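Local coordinates for putative pectin lyase (Geobacillus virus E2, PDB 7CHU), which serves as the tailspike protein of a deep-sea thermophilic bacteriophage, and probably recognises or degrades polysaccharide on the host cell surface, at residues L200-R205 and I223-T228. Sequence-based numbering, arbitrary orientation.
Sequences LDFGVR and IGLYNT
Arg205 reaches Thr228 along a nearly straight hydrogen bond, NE to OG1 at 2.9 Å (176° at the hydrogen), with the hydroxyl oxygen at the guanidinium edge and in its plane. The two side chains run side by side, and a bend at chi3 (73°) brings one guanidinium face over CE2 of Tyr226, the planes 39° apart. Backbone bonds tie the segments in parallel register: Asp201 N to Ile223 O at 2.8 Å, Tyr226 N to Phe202 O at 3.0 Å, Val204 N to Tyr226 O at 2.9 Å, then a weaker one from Thr228 N to Val204 O.

At the corner, positive phi angles at Asp201 and Gly224 bend both segments at the same level. Asp201 OD1 comes to 3.6 Å from CA of Gly224, whose positive phi suits glycine. Asp201 OD2 forms a salt bridge with Lys176, and OD1 one with Arg198 of a second subunit, which also donates a hydrogen bond to Gly224 O, so the corner belongs to the subunit interface.

In the buried packing, Leu225 CD1 sits over one face of the Phe202 ring, a CH-pi contact 3.9 Å from the centroid. Before the corner, Leu200 CD1 packs on Ile223 CG2 at 3.7 Å.

Strands 177-180 and 259-261 continue the ladder on either side. Parallel strands in register, with corners at matching positions, are the hallmark of the right-handed beta-helix of pectate lyase-like proteins.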
ATOM      1  N   LEU A 200      -1.218 -13.218  -9.217  1.00 16.60           N
ATOM      2  CA  LEU A 200      -0.599 -13.215  -7.882  1.00 14.44           C
ATOM      3  C   LEU A 200       0.686 -14.032  -7.877  1.00 13.90           C
ATOM      4  O   LEU A 200       0.672 -15.207  -8.249  1.00 14.63           O
ATOM      5  CB  LEU A 200      -1.572 -13.766  -6.822  1.00 12.94           C
ATOM      6  CG  LEU A 200      -1.037 -13.881  -5.380  1.00 18.86           C
ATOM      7  CD1 LEU A 200      -0.685 -12.498  -4.806  1.00 15.93           C
ATOM      8  CD2 LEU A 200      -2.043 -14.619  -4.461  1.00 25.40           C
ATOM      9  N   ASP A 201       1.782 -13.437  -7.408  1.00 15.70           N
ATOM     10  CA  ASP A 201       3.026 -14.170  -7.128  1.00 13.92           C
ATOM     11  C   ASP A 201       3.412 -15.083  -8.299  1.00 16.99           C
ATOM     12  O   ASP A 201       3.346 -16.312  -8.228  1.00 16.14           O
ATOM     13  CB  ASP A 201       2.883 -14.992  -5.839  1.00 16.63           C
ATOM     14  CG  ASP A 201       2.704 -14.112  -4.588  1.00 20.00           C
ATOM     15  OD1 ASP A 201       3.107 -12.917  -4.608  1.00 18.27           O
ATOM     16  OD2 ASP A 201       2.153 -14.631  -3.580  1.00 22.30           O
ATOM     17  N   PHE A 202       3.770 -14.462  -9.409  1.00 14.19           N
ATOM     18  CA  PHE A 202       4.250 -15.234 -10.541  1.00 15.88           C
ATOM     19  C   PHE A 202       5.481 -14.550 -11.097  1.00 17.07           C
ATOM     20  O   PHE A 202       5.675 -13.352 -10.894  1.00 15.20           O
ATOM     21  CB  PHE A 202       3.170 -15.439 -11.609  1.00 15.33           C
ATOM     22  CG  PHE A 202       2.924 -14.249 -12.529  1.00 15.15           C
ATOM     23  CD1 PHE A 202       2.170 -13.181 -12.119  1.00 18.90           C
ATOM     24  CD2 PHE A 202       3.380 -14.261 -13.837  1.00 17.16           C
ATOM     25  CE1 PHE A 202       1.904 -12.122 -12.980  1.00 16.68           C
ATOM     26  CE2 PHE A 202       3.108 -13.215 -14.697  1.00 19.23           C
ATOM     27  CZ  PHE A 202       2.368 -12.137 -14.262  1.00 18.23           C
ATOM     28  N   GLY A 203       6.339 -15.337 -11.726  1.00 14.81           N
ATOM     29  CA  GLY A 203       7.628 -14.855 -12.212  1.00 17.24           C
ATOM     30  C   GLY A 203       7.724 -14.947 -13.717  1.00 16.36           C
ATOM     31  O   GLY A 203       7.154 -15.855 -14.332  1.00 16.23           O
ATOM     32  N   VAL A 204       8.413 -13.981 -14.317  1.00 12.28           N
ATOM     33  CA  VAL A 204       8.734 -13.982 -15.736  1.00 12.24           C
ATOM     34  C   VAL A 204      10.193 -13.577 -15.836  1.00 15.87           C
ATOM     35  O   VAL A 204      10.554 -12.448 -15.475  1.00 15.16           O
ATOM     36  CB  VAL A 204       7.847 -13.036 -16.551  1.00 15.39           C
ATOM     37  CG1 VAL A 204       8.242 -13.096 -18.012  1.00 15.78           C
ATOM     38  CG2 VAL A 204       6.372 -13.422 -16.420  1.00 19.27           C
ATOM     39  N   ARG A 205      11.042 -14.497 -16.285  1.00 14.43           N
ATOM     40  CA  ARG A 205      12.476 -14.287 -16.200  1.00 13.32           C
ATOM     41  C   ARG A 205      13.164 -14.847 -17.437  1.00 17.82           C
ATOM     42  O   ARG A 205      12.740 -15.862 -17.988  1.00 16.84           O
ATOM     43  CB  ARG A 205      13.059 -14.933 -14.934  1.00 16.32           C
ATOM     44  CG  ARG A 205      12.420 -14.444 -13.622  1.00 17.95           C
ATOM     45  CD  ARG A 205      13.018 -15.153 -12.395  1.00 22.40           C
ATOM     46  NE  ARG A 205      14.363 -14.656 -12.128  1.00 19.63           N
ATOM     47  CZ  ARG A 205      15.282 -15.289 -11.405  1.00 28.28           C
ATOM     48  NH1 ARG A 205      15.008 -16.473 -10.853  1.00 27.51           N
ATOM     49  NH2 ARG A 205      16.478 -14.724 -11.232  1.00 27.77           N
ATOM     50  N   ILE A 223      -0.148  -8.619  -8.289  1.00 14.47           N
ATOM     51  CA  ILE A 223       0.446  -8.561  -6.959  1.00 14.70           C
ATOM     52  C   ILE A 223       1.647  -9.492  -6.920  1.00 13.16           C
ATOM     53  O   ILE A 223       1.535 -10.658  -7.293  1.00 13.12           O
ATOM     54  CB  ILE A 223      -0.594  -8.943  -5.882  1.00 12.28           C
ATOM     55  CG1 ILE A 223      -1.832  -8.048  -5.987  1.00 12.56           C
ATOM     56  CG2 ILE A 223       0.003  -8.893  -4.457  1.00 11.54           C
ATOM     57  CD1 ILE A 223      -2.993  -8.538  -5.100  1.00 22.48           C
ATOM     58  N   GLY A 224       2.794  -8.985  -6.463  1.00 13.19           N
ATOM     59  CA  GLY A 224       3.947  -9.845  -6.231  1.00 14.15           C
ATOM     60  C   GLY A 224       4.645 -10.381  -7.473  1.00 16.79           C
ATOM     61  O   GLY A 224       5.378 -11.389  -7.391  1.00 15.85           O
ATOM     62  N   LEU A 225       4.457  -9.740  -8.625  1.00 13.06           N
ATOM     63  CA  LEU A 225       5.182 -10.158  -9.825  1.00 12.59           C
ATOM     64  C   LEU A 225       6.687 -10.018  -9.619  1.00 14.90           C
ATOM     65  O   LEU A 225       7.167  -9.012  -9.082  1.00 13.49           O
ATOM     66  CB  LEU A 225       4.743  -9.328 -11.037  1.00 14.35           C
ATOM     67  CG  LEU A 225       5.634  -9.364 -12.292  1.00 17.32           C
ATOM     68  CD1 LEU A 225       5.584 -10.727 -12.981  1.00 15.46           C
ATOM     69  CD2 LEU A 225       5.275  -8.271 -13.291  1.00 16.11           C
ATOM     70  N   TYR A 226       7.429 -11.037 -10.050  1.00 13.34           N
ATOM     71  CA  TYR A 226       8.892 -11.044 -10.057  1.00 12.91           C
ATOM     72  C   TYR A 226       9.339 -11.063 -11.522  1.00 16.32           C
ATOM     73  O   TYR A 226       9.030 -12.005 -12.256  1.00 11.57           O
ATOM     74  CB  TYR A 226       9.401 -12.263  -9.301  1.00 13.46           C
ATOM     75  CG  TYR A 226      10.886 -12.405  -9.115  1.00 13.22           C
ATOM     76  CD1 TYR A 226      11.681 -11.315  -8.776  1.00 15.60           C
ATOM     77  CD2 TYR A 226      11.489 -13.653  -9.228  1.00 17.01           C
ATOM     78  CE1 TYR A 226      13.058 -11.459  -8.564  1.00 15.02           C
ATOM     79  CE2 TYR A 226      12.851 -13.812  -9.024  1.00 19.08           C
ATOM     80  CZ  TYR A 226      13.636 -12.711  -8.689  1.00 18.62           C
ATOM     81  OH  TYR A 226      14.998 -12.869  -8.490  1.00 18.48           O
ATOM     82  N   ASN A 227      10.071 -10.034 -11.946  1.00 12.75           N
ATOM     83  CA  ASN A 227      10.337  -9.786 -13.368  1.00 12.28           C
ATOM     84  C   ASN A 227      11.815  -9.426 -13.502  1.00 16.46           C
ATOM     85  O   ASN A 227      12.211  -8.323 -13.107  1.00 14.64           O
ATOM     86  CB  ASN A 227       9.413  -8.673 -13.874  1.00 14.34           C
ATOM     87  CG  ASN A 227       9.529  -8.431 -15.377  1.00 15.70           C
ATOM     88  OD1 ASN A 227      10.589  -8.058 -15.866  1.00 14.81           O
ATOM     89  ND2 ASN A 227       8.425  -8.613 -16.105  1.00 13.52           N
ATOM     90  N   THR A 228      12.646 -10.361 -13.980  1.00 13.25           N
ATOM     91  CA  THR A 228      14.084 -10.110 -14.093  1.00 15.25           C
ATOM     92  C   THR A 228      14.636 -10.648 -15.410  1.00 15.89           C
ATOM     93  O   THR A 228      14.081 -11.576 -16.000  1.00 14.05           O
ATOM     94  CB  THR A 228      14.911 -10.745 -12.947  1.00 17.78           C
ATOM     95  OG1 THR A 228      15.222 -12.111 -13.264  1.00 18.01           O
ATOM     96  CG2 THR A 228      14.145 -10.714 -11.638  1.00 15.94           C
TER